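PlaB phospholipase (PDB 6ZTI) probably hydrolyses phospholipids as an alpha/beta-hydrolase linked to Legionella pneumophila virulence, with activity controlled by NAD(H)-mediated tetramerization. Local coordinates at residues M342-L347 against N450-V455; V379-N384 against L391-D396. One frame throughout, in Å; residues are numbered along the deposited sequence.

Contact 1 of 2, residues M342-L347 against N450-V455; sequences MIIFRL and NETVMV
Val455 meets two side chains of the strand 342-347 at once. Its CG2 reaches Ile343 CG2 at 3.6 Å, while its CB lies alongside the Phe345 ring, 3.9 Å from CD1. The valine has CG1 anti to the backbone N (chi1 -177°), which leaves CG2 beside that N and directed to the isoleucine. Ile343 CG2 in turn lies over one face of the Phe345 ring, offset toward its rim, and Phe415 meets the same ring edge-to-face. On the other side of the sheet Met342 and Thr452 run side by side. Met342 leaves the backbone extended and then bends at chi3 (95°), bringing CE back to Thr452 OG1 at 3.7 Å. That hydroxyl is hydrogen-bonded to the carbonyl of Ala224, whereas Thr452 CG2 turns to Ile344 CD1, 3.7 Å away. Between these two layers the backbones form a regular ladder: Met342 and Ile344 each give an N-H to 450-455 and receive one through their carbonyl, Val453 N to Met342 O being 2.8 Å. Arg346 N extends the ladder to Val455 O, and its guanidinium forms a salt bridge with Glu456. Alternate residues of one strand thus bond to both flanking residues of a partner, the pattern of a parallel beta pair, here buried within the large mixed sheet, which is separate from the parallel sheet of the hydrolase core.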
loop_
_atom_site.group_PDB
_atom_site.type_symbol
_atom_site.label_atom_id
_atom_site.label_comp_id
_atom_site.label_asym_id
_atom_site.label_seq_id
_atom_site.Cartn_x
_atom_site.Cartn_y
_atom_site.Cartn_z
ATOM N N MET B 342 -26.604 -7.291 14.698
ATOM C CA MET B 342 -25.398 -6.730 14.115
ATOM C C MET B 342 -25.000 -5.501 14.915
ATOM O O MET B 342 -25.845 -4.670 15.265
ATOM C CB MET B 342 -25.611 -6.385 12.644
ATOM C CG MET B 342 -24.341 -6.104 11.910
ATOM S SD MET B 342 -24.522 -6.198 10.135
ATOM C CE MET B 342 -24.795 -4.478 9.758
ATOM N N ILE B 343 -23.727 -5.423 15.251
ATOM C CA ILE B 343 -23.169 -4.299 15.974
ATOM C C ILE B 343 -22.162 -3.636 15.056
ATOM O O ILE B 343 -21.284 -4.309 14.503
ATOM C CB ILE B 343 -22.499 -4.735 17.286
ATOM C CG1 ILE B 343 -23.413 -5.659 18.086
ATOM C CG2 ILE B 343 -22.108 -3.483 18.102
ATOM C CD1 ILE B 343 -22.817 -6.072 19.425
ATOM N N ILE B 344 -22.297 -2.332 14.868
ATOM C CA ILE B 344 -21.304 -1.538 14.150
ATOM C C ILE B 344 -20.623 -0.662 15.195
ATOM O O ILE B 344 -21.263 0.219 15.779
ATOM C CB ILE B 344 -21.930 -0.691 13.031
ATOM C CG1 ILE B 344 -22.685 -1.575 12.042
ATOM C CG2 ILE B 344 -20.828 0.101 12.258
ATOM C CD1 ILE B 344 -23.604 -0.799 11.099
ATOM N N PHE B 345 -19.339 -0.904 15.442
ATOM C CA PHE B 345 -18.577 -0.110 16.398
ATOM C C PHE B 345 -17.846 1.006 15.675
ATOM O O PHE B 345 -17.244 0.795 14.615
ATOM C CB PHE B 345 -17.544 -0.939 17.172
ATOM C CG PHE B 345 -18.128 -2.011 18.052
ATOM C CD1 PHE B 345 -18.482 -1.746 19.355
ATOM C CD2 PHE B 345 -18.257 -3.303 17.584
ATOM C CE1 PHE B 345 -18.992 -2.738 20.153
ATOM C CE2 PHE B 345 -18.774 -4.294 18.372
ATOM C CZ PHE B 345 -19.135 -4.018 19.656
ATOM N N ARG B 346 -17.905 2.192 16.266
ATOM C CA ARG B 346 -17.157 3.356 15.830
ATOM C C ARG B 346 -16.311 3.814 17.001
ATOM O O ARG B 346 -16.854 4.223 18.033
ATOM C CB ARG B 346 -18.092 4.465 15.377
ATOM C CG ARG B 346 -17.364 5.634 14.786
ATOM C CD ARG B 346 -18.272 6.825 14.646
ATOM N NE ARG B 346 -17.650 7.867 13.843
ATOM C CZ ARG B 346 -18.015 9.139 13.876
ATOM N NH1 ARG B 346 -19.004 9.528 14.676
ATOM N NH2 ARG B 346 -17.399 10.017 13.100
ATOM N N LEU B 347 -14.998 3.741 16.840
ATOM C CA LEU B 347 -14.041 4.074 17.889
ATOM C C LEU B 347 -13.358 5.395 17.576
ATOM O O LEU B 347 -12.610 5.497 16.596
ATOM C CB LEU B 347 -13.000 2.965 18.020
ATOM C CG LEU B 347 -12.703 2.343 19.380
ATOM C CD1 LEU B 347 -12.879 3.340 20.520
ATOM C CD2 LEU B 347 -13.570 1.106 19.574
ATOM N N ASN B 450 -32.905 -9.361 14.862
ATOM C CA ASN B 450 -33.168 -8.733 13.572
ATOM C C ASN B 450 -32.854 -7.240 13.553
ATOM O O ASN B 450 -33.381 -6.524 12.707
ATOM C CB ASN B 450 -34.619 -8.933 13.119
ATOM C CG ASN B 450 -35.018 -10.379 13.100
ATOM O OD1 ASN B 450 -34.245 -11.248 12.686
ATOM N ND2 ASN B 450 -36.200 -10.660 13.608
ATOM N N GLU B 451 -32.003 -6.746 14.459
ATOM C CA GLU B 451 -31.642 -5.332 14.479
ATOM C C GLU B 451 -30.129 -5.141 14.472
ATOM O O GLU B 451 -29.369 -5.958 15.001
ATOM C CB GLU B 451 -32.229 -4.597 15.698
ATOM C CG GLU B 451 -33.738 -4.463 15.661
ATOM C CD GLU B 451 -34.264 -3.467 16.679
ATOM O OE1 GLU B 451 -33.452 -2.763 17.325
ATOM O OE2 GLU B 451 -35.501 -3.384 16.833
ATOM N N THR B 452 -29.719 -4.045 13.830
ATOM C CA THR B 452 -28.386 -3.469 13.937
ATOM C C THR B 452 -28.388 -2.456 15.083
ATOM O O THR B 452 -29.378 -1.759 15.296
ATOM C CB THR B 452 -28.002 -2.774 12.616
ATOM O OG1 THR B 452 -27.884 -3.738 11.565
ATOM C CG2 THR B 452 -26.687 -2.053 12.726
ATOM N N VAL B 453 -27.290 -2.385 15.839
ATOM C CA VAL B 453 -27.078 -1.302 16.802
ATOM C C VAL B 453 -25.749 -0.630 16.474
ATOM O O VAL B 453 -24.735 -1.310 16.270
ATOM C CB VAL B 453 -27.116 -1.795 18.262
ATOM C CG1 VAL B 453 -26.030 -2.834 18.538
ATOM C CG2 VAL B 453 -26.970 -0.629 19.235
ATOM N N MET B 454 -25.766 0.703 16.396
ATOM C CA MET B 454 -24.554 1.485 16.182
ATOM C C MET B 454 -23.996 1.911 17.533
ATOM O O MET B 454 -24.718 2.457 18.365
ATOM C CB MET B 454 -24.855 2.700 15.313
ATOM C CG MET B 454 -25.477 2.317 13.949
ATOM S SD MET B 454 -26.362 3.679 13.183
ATOM C CE MET B 454 -25.030 4.804 12.859
ATOM N N VAL B 455 -22.723 1.628 17.763
ATOM C CA VAL B 455 -22.086 1.862 19.053
ATOM C C VAL B 455 -20.911 2.791 18.806
ATOM O O VAL B 455 -19.895 2.383 18.235
ATOM C CB VAL B 455 -21.632 0.558 19.721
ATOM C CG1 VAL B 455 -21.037 0.838 21.114
ATOM C CG2 VAL B 455 -22.798 -0.434 19.836
#

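Contact 2 of 2, residues V379-N384 against L391-D396; sequences VDRQRN and LTYFLD. With SND (thionicotinamide-adenine-dinucleotide), chain O.
Arg381 and Tyr393 face each other across a beta hairpin as a non-hydrogen-bonded antiparallel pair, and together they hold the thio-NAD. Arg381 CB sits over one face of the Tyr393 ring, 4.0 Å from its centroid. Chi1 of 64° sets CG between the backbone N and the carbonyl carbon, and the extended chain beyond carries the guanidinium past the phenol to the diphosphate. There NE donates to O2A of the ligand at 2.9 Å, in the guanidinium plane, and NH2 reaches O1N; adenine N7A lies over one guanidinium face. NH2 also bonds Val208 O of the second subunit, so this arginine joins ligand and subunit interface. Tyr393 OH accepts from adenine N6A at 3.0 Å and bonds N3A of another thio-NAD; its link from Arg381 NH1 is weak. Leu391 CD2 packs against the adenine at C6A, and Arg383 lays a face of its guanidinium against ribose O3B, 3.3 Å from CZ. Behind this surface, Gln382 and Thr392 exchange a pair of backbone hydrogen bonds that fix the strand register. On their side of the hairpin Asp380 OD2 accepts a hydrogen bond from a water that also donates to Thr392 O, and the carboxylate is further held by Tyr211 and Arg222. The pairing takes in an extra residue where Val379 and Asp380 both oppose Phe394, a classic beta bulge: Phe394 O accepts from Val379 N at 2.9 Å and Asp380 N at 3.2 Å.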
loop_
_atom_site.group_PDB
_atom_site.type_symbol
_atom_site.label_atom_id
_atom_site.label_comp_id
_atom_site.label_asym_id
_atom_site.label_seq_id
_atom_site.Cartn_x
_atom_site.Cartn_y
_atom_site.Cartn_z
ATOM N N VAL B 379 -21.112 -15.146 14.659
ATOM C CA VAL B 379 -21.245 -15.497 13.252
ATOM C C VAL B 379 -20.119 -14.898 12.411
ATOM O O VAL B 379 -19.494 -15.600 11.616
ATOM C CB VAL B 379 -22.625 -15.078 12.698
ATOM C CG1 VAL B 379 -22.744 -15.527 11.235
ATOM C CG2 VAL B 379 -23.748 -15.650 13.558
ATOM N N ASP B 380 -19.857 -13.599 12.560
ATOM C CA ASP B 380 -18.915 -12.926 11.671
ATOM C C ASP B 380 -18.329 -11.675 12.318
ATOM O O ASP B 380 -18.915 -11.065 13.209
ATOM C CB ASP B 380 -19.597 -12.538 10.347
ATOM C CG ASP B 380 -18.631 -11.959 9.336
ATOM O OD1 ASP B 380 -17.696 -12.688 8.939
ATOM O OD2 ASP B 380 -18.818 -10.790 8.927
ATOM N N ARG B 381 -17.173 -11.269 11.809
ATOM C CA ARG B 381 -16.653 -9.939 12.077
ATOM C C ARG B 381 -15.973 -9.417 10.823
ATOM O O ARG B 381 -15.385 -10.173 10.050
ATOM C CB ARG B 381 -15.660 -9.918 13.261
ATOM C CG ARG B 381 -14.405 -10.706 13.020
ATOM C CD ARG B 381 -13.656 -10.952 14.319
ATOM N NE ARG B 381 -12.246 -11.268 14.109
ATOM C CZ ARG B 381 -11.383 -11.485 15.104
ATOM N NH1 ARG B 381 -11.790 -11.431 16.362
ATOM N NH2 ARG B 381 -10.113 -11.747 14.851
ATOM N N GLN B 382 -16.045 -8.103 10.643
ATOM C CA GLN B 382 -15.446 -7.445 9.493
ATOM C C GLN B 382 -14.950 -6.091 9.962
ATOM O O GLN B 382 -15.597 -5.444 10.785
ATOM C CB GLN B 382 -16.455 -7.281 8.337
ATOM C CG GLN B 382 -15.872 -7.497 6.940
ATOM C CD GLN B 382 -16.874 -7.294 5.789
ATOM O OE1 GLN B 382 -17.332 -6.177 5.529
ATOM N NE2 GLN B 382 -17.180 -8.377 5.073
ATOM N N ARG B 383 -13.796 -5.677 9.459
ATOM C CA ARG B 383 -13.282 -4.348 9.732
ATOM C C ARG B 383 -13.200 -3.590 8.422
ATOM O O ARG B 383 -12.684 -4.111 7.425
ATOM C CB ARG B 383 -11.904 -4.365 10.409
ATOM C CG ARG B 383 -11.551 -3.005 11.009
ATOM C CD ARG B 383 -10.224 -3.021 11.761
ATOM N NE ARG B 383 -9.085 -3.191 10.867
ATOM C CZ ARG B 383 -7.818 -3.190 11.264
ATOM N NH1 ARG B 383 -7.526 -3.026 12.547
ATOM N NH2 ARG B 383 -6.840 -3.341 10.374
ATOM N N ASN B 384 -13.731 -2.373 8.429
ATOM C CA ASN B 384 -13.801 -1.575 7.216
ATOM C C ASN B 384 -12.395 -1.255 6.717
ATOM O O ASN B 384 -11.500 -0.896 7.491
ATOM C CB ASN B 384 -14.587 -0.293 7.480
ATOM C CG ASN B 384 -14.885 0.487 6.202
ATOM O OD1 ASN B 384 -14.071 1.280 5.742
ATOM N ND2 ASN B 384 -16.048 0.246 5.621
ATOM N N LEU B 391 -15.777 -1.412 12.943
ATOM C CA LEU B 391 -15.697 -2.850 13.154
ATOM C C LEU B 391 -17.111 -3.376 13.324
ATOM O O LEU B 391 -17.852 -2.881 14.173
ATOM C CB LEU B 391 -14.831 -3.166 14.384
ATOM C CG LEU B 391 -14.742 -4.621 14.837
ATOM C CD1 LEU B 391 -13.942 -5.430 13.831
ATOM C CD2 LEU B 391 -14.120 -4.718 16.212
ATOM N N THR B 392 -17.494 -4.365 12.518
ATOM C CA THR B 392 -18.853 -4.892 12.541
ATOM C C THR B 392 -18.834 -6.338 13.025
ATOM O O THR B 392 -18.169 -7.190 12.426
ATOM C CB THR B 392 -19.499 -4.775 11.153
ATOM O OG1 THR B 392 -19.602 -3.388 10.781
ATOM C CG2 THR B 392 -20.871 -5.363 11.161
ATOM N N TYR B 393 -19.569 -6.611 14.095
ATOM C CA TYR B 393 -19.784 -7.967 14.583
ATOM C C TYR B 393 -21.201 -8.400 14.253
ATOM O O TYR B 393 -22.138 -7.605 14.339
ATOM C CB TYR B 393 -19.583 -8.069 16.103
ATOM C CG TYR B 393 -18.212 -8.575 16.535
ATOM C CD1 TYR B 393 -17.073 -7.848 16.272
ATOM C CD2 TYR B 393 -18.080 -9.764 17.224
ATOM C CE1 TYR B 393 -15.831 -8.298 16.660
ATOM C CE2 TYR B 393 -16.833 -10.227 17.627
ATOM C CZ TYR B 393 -15.717 -9.487 17.352
ATOM O OH TYR B 393 -14.476 -9.944 17.749
ATOM N N PHE B 394 -21.347 -9.673 13.922
ATOM C CA PHE B 394 -22.619 -10.306 13.629
ATOM C C PHE B 394 -22.772 -11.469 14.593
ATOM O O PHE B 394 -21.916 -12.368 14.629
ATOM C CB PHE B 394 -22.629 -10.764 12.167
ATOM C CG PHE B 394 -23.981 -11.145 11.641
ATOM C CD1 PHE B 394 -25.093 -10.341 11.879
ATOM C CD2 PHE B 394 -24.129 -12.283 10.866
ATOM C CE1 PHE B 394 -26.317 -10.699 11.384
ATOM C CE2 PHE B 394 -25.350 -12.637 10.367
ATOM C CZ PHE B 394 -26.448 -11.850 10.633
ATOM N N LEU B 395 -23.854 -11.450 15.370
ATOM C CA LEU B 395 -24.028 -12.339 16.502
ATOM C C LEU B 395 -25.353 -13.073 16.405
ATOM O O LEU B 395 -26.339 -12.555 15.867
ATOM C CB LEU B 395 -24.006 -11.573 17.840
ATOM C CG LEU B 395 -22.846 -10.609 18.056
ATOM C CD1 LEU B 395 -23.086 -9.862 19.374
ATOM C CD2 LEU B 395 -21.516 -11.317 18.059
ATOM N N ASP B 396 -25.368 -14.270 16.981
ATOM C CA ASP B 396 -26.584 -15.062 17.104
ATOM C C ASP B 396 -27.312 -14.592 18.354
ATOM O O ASP B 396 -26.873 -14.848 19.478
ATOM C CB ASP B 396 -26.249 -16.549 17.166
ATOM C CG ASP B 396 -27.476 -17.438 17.126
ATOM O OD1 ASP B 396 -28.492 -17.093 17.766
ATOM O OD2 ASP B 396 -27.425 -18.494 16.454
HETATM P PA SND O . -10.192 -10.804 10.592
HETATM O O1A SND O . -10.836 -10.763 9.261
HETATM O O2A SND O . -10.881 -11.682 11.624
HETATM O O5B SND O . -10.040 -9.333 11.264
HETATM C C5B SND O . -9.703 -8.229 10.402
HETATM C C4B SND O . -9.139 -7.094 11.220
HETATM O O4B SND O . -10.096 -6.698 12.229
HETATM C C3B SND O . -7.843 -7.404 11.968
HETATM O O3B SND O . -6.975 -6.276 11.950
HETATM C C2B SND O . -8.342 -7.718 13.374
HETATM O O2B SND O . -7.369 -7.488 14.383
HETATM C C1B SND O . -9.470 -6.705 13.494
HETATM N N9A SND O . -10.464 -7.059 14.497
HETATM C C8A SND O . -11.377 -8.077 14.423
HETATM N N7A SND O . -12.054 -8.271 15.530
HETATM C C5A SND O . -11.552 -7.308 16.391
HETATM C C6A SND O . -11.808 -7.025 17.744
HETATM N N6A SND O . -12.739 -7.659 18.468
HETATM N N1A SND O . -11.086 -6.047 18.326
HETATM C C2A SND O . -10.201 -5.373 17.588
HETATM N N3A SND O . -9.886 -5.536 16.301
HETATM C C4A SND O . -10.586 -6.541 15.763
HETATM O O3 SND O . -8.696 -11.321 10.464
HETATM P PN SND O . -7.404 -11.446 11.399
HETATM O O1N SND O . -7.833 -11.552 12.811
HETATM O O2N SND O . -6.467 -10.367 11.014
HETATM O O5D SND O . -6.896 -12.870 10.859
HETATM C C5D SND O . -6.007 -12.957 9.721
HETATM C C4D SND O . -6.303 -14.190 8.885
HETATM O O4D SND O . -6.363 -15.364 9.732
HETATM C C3D SND O . -7.627 -14.189 8.118
HETATM O O3D SND O . -7.502 -14.982 6.934
HETATM C C2D SND O . -8.571 -14.843 9.126
HETATM O O2D SND O . -9.720 -15.410 8.510
HETATM C C1D SND O . -7.652 -15.925 9.679
HETATM N N1N SND O . -8.075 -16.294 11.096
HETATM C C2N SND O . -7.621 -15.522 12.098
HETATM C C3N SND O . -7.918 -15.841 13.406
HETATM C C7N SND O . -7.330 -15.055 14.524
HETATM S S7N SND O . -6.591 -15.816 15.804
HETATM N N7N SND O . -7.366 -13.743 14.416
HETATM C C4N SND O . -8.697 -16.966 13.656
HETATM C C5N SND O . -9.166 -17.733 12.607
HETATM C C6N SND O . -8.846 -17.378 11.318
HETATM O O HOH W 1 -19.737 -8.829 10.278
HETATM O O HOH W 2 -16.891 -2.821 9.766
#

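In the fold
Beyond the parallel sheet of the hydrolase core, the chain enters strand 340-349, whose partner in contact 1 arrives only after a further hundred or so residues. Within that long excursion strands 378-383 and 390-396 close the short hairpin of contact 2, so the second contact nests within the first without crossing it. The two share one sheet: strand 340-349 has strand 452-463 on one edge and strand 390-396 on the other, with Ile343 N to Tyr393 O and Phe345 N to Leu391 O, both 2.8 Å, as probable hydrogen bonds. Strand 340-349 thereby connects the late strand 452-463 to the nucleotide-binding hairpin, whose Arg381 reaches a second subunit.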